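Local coordinates for acyl-ACP thioesterase (Bacteroides thetaiotaomicron, PDB 2ESS), which probably hydrolyses the thioester of fatty acyl groups carried on acyl carrier protein, releasing free fatty acids, at residues D45-G49 with S134-Y138; L91-F97 with Y109-A115. One frame throughout, in Å; residues are numbered along the deposited sequence.

Overall arrangement
Contact 2 pairs strand 92-100 with strand 106-118, its centre about 10 Å from the centre of the chain; contact 1 joins a helix-end turn to a loop with a short 3-10 turn, its centre about 20 Å from that point. Both are partly buried. Their chemistry follows their place. In the sheet, paired backbone bonds set the register and side chains sort onto two faces, whereas at 45-49 with 134-138 a single direct hydrogen bond supplements ring and aliphatic packing. Helix 28-45 relates them: contact 1 involves the turn after it, contact 2 packs on its side. The contacts meet, Phe48 CE1 lying 3.6 Å from Arg95 NH2, and contact 2 is nested within the loop contact 1 closes.

Contact 1: residues D45-G49 with S134-Y138; sequences DRGFG and SIVDY
Phe48 and Ile135 have the nearest CA atoms across the contact, 5.8 Å apart, where the turn leaving helix 28-45 meets a loop that winds into the 3-10 turn 136-138. One direct hydrogen bond ties the segments: Ser134 OG donates to Arg46 O over 2.7 Å, tilted 22° from the carbonyl plane. Beside it a water bridges the backbones, donating to Gly47 O and accepting from Ser134 N. The Phe48 ring is held from several directions. Ile135 CG1 lies over the centre of one face, 3.7 Å from the Phe48 ring centroid, while Ser134 OG comes to the ring edge, 3.6 Å from Phe48 CD2. With Phe48 CG placed between its own backbone N and carbonyl carbon (chi1 60°), the ring swings across the Ile135 side chain at about a right angle. Tyr138 meets the same ring obliquely, Phe48 CE2 to Tyr138 CD2 being 3.7 Å. Tyr138 also offers a face to the aliphatic part of Arg46: CD makes a CH-pi contact, 3.5 Å from Tyr138 CE1, and the guanidinium turns an edge to the ring while NH1 bonds back to His42 O. Were Tyr138 an alanine, the Arg46 methylenes would probably lose their aromatic cover and a gap would be likely to open beside Phe48. Gly47, with positive phi, is the C-prime residue of a Schellman motif, and the 134-138 loop packs against that capped end of helix 28-45 in the N-terminal HotDog domain.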
loop_
_atom_site.group_PDB
_atom_site.type_symbol
_atom_site.label_atom_id
_atom_site.label_comp_id
_atom_site.label_asym_id
_atom_site.label_seq_id
_atom_site.Cartn_x
_atom_site.Cartn_y
_atom_site.Cartn_z
ATOM N N ASP A 45 -18.893 10.621 -7.335
ATOM C CA ASP A 45 -20.283 10.264 -7.238
ATOM C C ASP A 45 -21.186 11.469 -7.395
ATOM O O ASP A 45 -22.337 11.301 -7.717
ATOM C CB ASP A 45 -20.579 9.568 -5.907
ATOM C CG ASP A 45 -19.997 8.136 -5.839
ATOM O OD1 ASP A 45 -19.533 7.589 -6.882
ATOM O OD2 ASP A 45 -19.984 7.566 -4.725
ATOM N N ARG A 46 -20.697 12.667 -7.114
ATOM C CA ARG A 46 -21.550 13.847 -7.150
ATOM C C ARG A 46 -21.216 14.749 -8.309
ATOM O O ARG A 46 -21.756 15.837 -8.414
ATOM C CB ARG A 46 -21.403 14.610 -5.835
ATOM C CG ARG A 46 -22.054 13.899 -4.683
ATOM C CD ARG A 46 -21.429 14.297 -3.401
ATOM N NE ARG A 46 -21.993 13.568 -2.277
ATOM C CZ ARG A 46 -21.723 12.298 -1.976
ATOM N NH1 ARG A 46 -20.867 11.566 -2.683
ATOM N NH2 ARG A 46 -22.304 11.756 -0.928
ATOM N N GLY A 47 -20.311 14.310 -9.172
ATOM C CA GLY A 47 -20.044 15.020 -10.444
ATOM C C GLY A 47 -19.178 16.252 -10.323
ATOM O O GLY A 47 -19.321 17.184 -11.108
ATOM N N PHE A 48 -18.250 16.279 -9.369
ATOM C CA PHE A 48 -17.295 17.372 -9.300
ATOM C C PHE A 48 -15.860 16.904 -9.090
ATOM O O PHE A 48 -15.001 17.669 -8.645
ATOM C CB PHE A 48 -17.691 18.451 -8.275
ATOM C CG PHE A 48 -17.832 17.991 -6.855
ATOM C CD1 PHE A 48 -16.717 17.890 -6.014
ATOM C CD2 PHE A 48 -19.101 17.738 -6.326
ATOM C CE1 PHE A 48 -16.869 17.533 -4.699
ATOM C CE2 PHE A 48 -19.275 17.356 -4.990
ATOM C CZ PHE A 48 -18.154 17.257 -4.176
ATOM N N GLY A 49 -15.621 15.656 -9.447
ATOM C CA GLY A 49 -14.322 15.057 -9.403
ATOM C C GLY A 49 -13.444 15.361 -10.609
ATOM O O GLY A 49 -13.787 16.151 -11.496
ATOM N N SER A 134 -21.704 21.173 -9.676
ATOM C CA SER A 134 -22.494 20.713 -8.578
ATOM C C SER A 134 -21.809 20.940 -7.221
ATOM O O SER A 134 -22.422 20.722 -6.199
ATOM C CB SER A 134 -22.761 19.226 -8.789
ATOM O OG SER A 134 -21.552 18.490 -8.848
ATOM N N ILE A 135 -20.548 21.344 -7.199
ATOM C CA ILE A 135 -19.797 21.303 -5.920
ATOM C C ILE A 135 -20.431 22.194 -4.833
ATOM O O ILE A 135 -20.475 21.817 -3.669
ATOM C CB ILE A 135 -18.286 21.595 -6.088
ATOM C CG1 ILE A 135 -17.511 21.252 -4.801
ATOM C CG2 ILE A 135 -18.021 23.022 -6.528
ATOM C CD1 ILE A 135 -16.022 21.167 -4.963
ATOM N N VAL A 136 -20.925 23.361 -5.229
ATOM C CA VAL A 136 -21.416 24.340 -4.279
ATOM C C VAL A 136 -22.618 23.820 -3.531
ATOM O O VAL A 136 -22.824 24.193 -2.378
ATOM C CB VAL A 136 -21.749 25.700 -4.945
ATOM C CG1 VAL A 136 -22.516 26.561 -3.986
ATOM C CG2 VAL A 136 -20.472 26.390 -5.398
ATOM N N ASP A 137 -23.387 22.937 -4.179
ATOM C CA ASP A 137 -24.537 22.300 -3.576
ATOM C C ASP A 137 -24.190 21.395 -2.387
ATOM O O ASP A 137 -25.066 21.034 -1.609
ATOM C CB ASP A 137 -25.314 21.493 -4.631
ATOM C CG ASP A 137 -25.738 22.336 -5.851
ATOM O OD1 ASP A 137 -25.925 23.567 -5.748
ATOM O OD2 ASP A 137 -25.875 21.756 -6.942
ATOM N N TYR A 138 -22.913 21.035 -2.239
ATOM C CA TYR A 138 -22.489 20.081 -1.224
ATOM C C TYR A 138 -21.670 20.711 -0.077
ATOM O O TYR A 138 -21.186 19.997 0.814
ATOM C CB TYR A 138 -21.727 18.936 -1.880
ATOM C CG TYR A 138 -22.638 18.074 -2.737
ATOM C CD1 TYR A 138 -23.425 17.068 -2.164
ATOM C CD2 TYR A 138 -22.724 18.284 -4.102
ATOM C CE1 TYR A 138 -24.265 16.291 -2.960
ATOM C CE2 TYR A 138 -23.561 17.558 -4.886
ATOM C CZ TYR A 138 -24.321 16.550 -4.325
ATOM O OH TYR A 138 -25.125 15.806 -5.151
HETATM O O HOH W 1 -19.180 20.064 -11.388
#

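Contact 2: residues L91-F97 with Y109-A115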
loop_
_atom_site.group_PDB
_atom_site.type_symbol
_atom_site.label_atom_id
_atom_site.label_comp_id
_atom_site.label_asym_id
_atom_site.label_seq_id
_atom_site.Cartn_x
_atom_site.Cartn_y
_atom_site.Cartn_z
ATOM N N LEU A 91 -9.939 30.187 -5.285
ATOM C CA LEU A 91 -8.723 29.485 -5.718
ATOM C C LEU A 91 -8.535 28.093 -5.131
ATOM O O LEU A 91 -7.750 27.295 -5.659
ATOM C CB LEU A 91 -7.479 30.385 -5.431
ATOM C CG LEU A 91 -7.534 31.766 -6.098
ATOM C CD1 LEU A 91 -6.477 32.734 -5.540
ATOM C CD2 LEU A 91 -7.423 31.613 -7.600
ATOM N N PHE A 92 -9.254 27.777 -4.051
ATOM C CA PHE A 92 -9.083 26.501 -3.356
ATOM C C PHE A 92 -10.390 25.944 -2.820
ATOM O O PHE A 92 -11.308 26.702 -2.515
ATOM C CB PHE A 92 -8.166 26.662 -2.138
ATOM C CG PHE A 92 -6.789 27.127 -2.461
ATOM C CD1 PHE A 92 -5.795 26.216 -2.813
ATOM C CD2 PHE A 92 -6.486 28.489 -2.412
ATOM C CE1 PHE A 92 -4.515 26.669 -3.097
ATOM C CE2 PHE A 92 -5.211 28.946 -2.695
ATOM C CZ PHE A 92 -4.233 28.040 -3.051
ATOM N N THR A 93 -10.433 24.623 -2.655
ATOM C CA THR A 93 -11.522 23.950 -1.965
ATOM C C THR A 93 -10.983 23.250 -0.739
ATOM O O THR A 93 -9.938 22.609 -0.816
ATOM C CB THR A 93 -12.204 22.924 -2.883
ATOM O OG1 THR A 93 -12.830 23.651 -3.931
ATOM C CG2 THR A 93 -13.261 22.122 -2.148
ATOM N N ASP A 94 -11.677 23.435 0.380
ATOM C CA ASP A 94 -11.333 22.786 1.646
ATOM C C ASP A 94 -12.261 21.581 1.827
ATOM O O ASP A 94 -13.471 21.733 1.909
ATOM C CB ASP A 94 -11.479 23.766 2.809
ATOM C CG ASP A 94 -10.487 24.934 2.730
ATOM O OD1 ASP A 94 -9.466 24.872 1.979
ATOM O OD2 ASP A 94 -10.765 25.945 3.403
ATOM N N ARG A 95 -11.675 20.397 1.856
ATOM C CA ARG A 95 -12.368 19.158 2.099
ATOM C C ARG A 95 -11.899 18.578 3.440
ATOM O O ARG A 95 -10.694 18.437 3.680
ATOM C CB ARG A 95 -12.067 18.142 1.028
ATOM C CG ARG A 95 -12.534 16.747 1.445
ATOM C CD ARG A 95 -12.478 15.728 0.376
ATOM N NE ARG A 95 -13.380 15.909 -0.770
ATOM C CZ ARG A 95 -14.668 15.624 -0.810
ATOM N NH1 ARG A 95 -15.339 15.288 0.277
ATOM N NH2 ARG A 95 -15.323 15.782 -1.952
ATOM N N ASN A 96 -12.860 18.238 4.297
ATOM C CA ASN A 96 -12.576 17.765 5.660
ATOM C C ASN A 96 -12.999 16.344 5.816
ATOM O O ASN A 96 -13.741 15.789 4.961
ATOM C CB ASN A 96 -13.238 18.669 6.684
ATOM C CG ASN A 96 -12.639 20.068 6.675
ATOM O OD1 ASN A 96 -11.578 20.312 6.076
ATOM N ND2 ASN A 96 -13.333 20.989 7.286
ATOM N N PHE A 97 -12.468 15.738 6.863
ATOM C CA PHE A 97 -12.639 14.302 7.139
ATOM C C PHE A 97 -12.792 14.053 8.642
ATOM O O PHE A 97 -12.258 14.803 9.482
ATOM C CB PHE A 97 -11.432 13.469 6.687
ATOM C CG PHE A 97 -11.052 13.649 5.275
ATOM C CD1 PHE A 97 -10.174 14.655 4.913
ATOM C CD2 PHE A 97 -11.532 12.779 4.295
ATOM C CE1 PHE A 97 -9.794 14.805 3.590
ATOM C CE2 PHE A 97 -11.167 12.927 2.993
ATOM C CZ PHE A 97 -10.309 13.951 2.627
ATOM N N TYR A 109 -9.473 13.547 12.867
ATOM C CA TYR A 109 -9.976 14.439 11.853
ATOM C C TYR A 109 -8.874 14.754 10.863
ATOM O O TYR A 109 -7.725 14.630 11.178
ATOM C CB TYR A 109 -10.470 15.743 12.448
ATOM C CG TYR A 109 -11.623 15.582 13.348
ATOM C CD1 TYR A 109 -12.902 15.448 12.843
ATOM C CD2 TYR A 109 -11.437 15.517 14.720
ATOM C CE1 TYR A 109 -13.992 15.255 13.704
ATOM C CE2 TYR A 109 -12.501 15.323 15.580
ATOM C CZ TYR A 109 -13.767 15.203 15.066
ATOM O OH TYR A 109 -14.793 15.027 15.940
ATOM N N ALA A 110 -9.258 15.164 9.659
ATOM C CA ALA A 110 -8.312 15.647 8.680
ATOM C C ALA A 110 -8.900 16.827 7.905
ATOM O O ALA A 110 -10.129 16.941 7.744
ATOM C CB ALA A 110 -7.837 14.518 7.745
ATOM N N ARG A 111 -7.990 17.710 7.472
ATOM C CA ARG A 111 -8.302 18.851 6.615
ATOM C C ARG A 111 -7.402 18.767 5.388
ATOM O O ARG A 111 -6.212 18.510 5.527
ATOM C CB ARG A 111 -8.041 20.159 7.335
ATOM C CG ARG A 111 -9.009 20.459 8.454
ATOM C CD ARG A 111 -8.668 21.782 9.136
ATOM N NE ARG A 111 -9.801 22.138 9.966
ATOM C CZ ARG A 111 -10.837 22.867 9.586
ATOM N NH1 ARG A 111 -10.908 23.432 8.384
ATOM N NH2 ARG A 111 -11.817 23.044 10.442
ATOM N N SER A 112 -7.983 18.975 4.206
ATOM C CA SER A 112 -7.248 18.959 2.930
ATOM C C SER A 112 -7.608 20.218 2.147
ATOM O O SER A 112 -8.721 20.759 2.277
ATOM C CB SER A 112 -7.532 17.695 2.117
ATOM O OG SER A 112 -8.902 17.543 1.740
ATOM N N VAL A 113 -6.642 20.724 1.387
ATOM C CA VAL A 113 -6.802 21.973 0.619
ATOM C C VAL A 113 -6.373 21.627 -0.802
ATOM O O VAL A 113 -5.305 21.057 -1.023
ATOM C CB VAL A 113 -5.963 23.146 1.181
ATOM C CG1 VAL A 113 -6.094 24.431 0.271
ATOM C CG2 VAL A 113 -6.300 23.408 2.688
ATOM N N TRP A 114 -7.263 21.897 -1.735
ATOM C CA TRP A 114 -7.100 21.483 -3.141
ATOM C C TRP A 114 -7.167 22.707 -4.023
ATOM O O TRP A 114 -8.075 23.521 -3.866
ATOM C CB TRP A 114 -8.239 20.528 -3.555
ATOM C CG TRP A 114 -8.292 19.284 -2.740
ATOM C CD1 TRP A 114 -8.788 19.142 -1.478
ATOM C CD2 TRP A 114 -7.817 18.012 -3.130
ATOM N NE1 TRP A 114 -8.623 17.870 -1.067
ATOM C CE2 TRP A 114 -8.046 17.143 -2.066
ATOM C CE3 TRP A 114 -7.245 17.509 -4.306
ATOM C CZ2 TRP A 114 -7.724 15.787 -2.125
ATOM C CZ3 TRP A 114 -6.900 16.175 -4.351
ATOM C CH2 TRP A 114 -7.138 15.337 -3.272
ATOM N N ALA A 115 -6.258 22.824 -4.991
ATOM C CA ALA A 115 -6.353 23.896 -5.978
ATOM C C ALA A 115 -7.045 23.341 -7.235
ATOM O O ALA A 115 -6.982 22.171 -7.503
ATOM C CB ALA A 115 -4.971 24.456 -6.353
HETATM O O HOH W 2 -9.657 21.785 4.780
#
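Phe97 faces Ala110 in a hydrogen-bonded antiparallel pair, and its side chain runs along the neighbouring strand. CB and CG lie against the Ala110 methyl; CD1 is 3.6 Å from Ala110 O and 3.7 Å from Ala110 CB. Farther out CE1 reaches Ser112 OG at 3.4 Å, with CZ the next nearest to that oxygen. Ser112 thus meets the ring at its edge. The torsion of Phe97 (chi1 -54°), which sets CG anti to the carbonyl carbon, directs the ring toward Ser112.

That serine hydroxyl is engaged twice. It donates to Arg95 O over 2.8 Å, a carbonyl that also accepts from Ser112 N, and it receives the indole N-H of Trp114, with NE1 2.8 Å from Ser112 OG and the oxygen near the ring plane. The bond helps to fix the rotation of the indole, whose CD1 edge is turned to Thr93 O, which lies in the ring plane, while NE1 lies near Arg95 CB. The guanidinium of Arg95 leaves the strands for Thr83 and His42.

On the other face, Asn96 and Arg111 lie side by side pointing the same way. Asn96 ND2 stands over one face of the guanidinium, 3.6 Å from Arg111 NH1, with the two planes 69° apart; the charge itself is paired with Glu86, and Arg111 NE is bonded to Ile146 O. Asn96 OD1 accepts a hydrogen bond from a water that also donates to Ser112 O. Farther along, Phe92 CD1 packs on Val113 CG1 at 3.6 Å.

Paired Thr93-Trp114, Arg95-Ser112 and Phe97-Ala110 bonds make this a regular antiparallel hairpin. Its face carrying Arg95, Phe97, Ala110 and Trp114 packs on Leu35, Leu36 and Ala39 of helix 28-45, the sheet-around-helix arrangement of the HotDog fold.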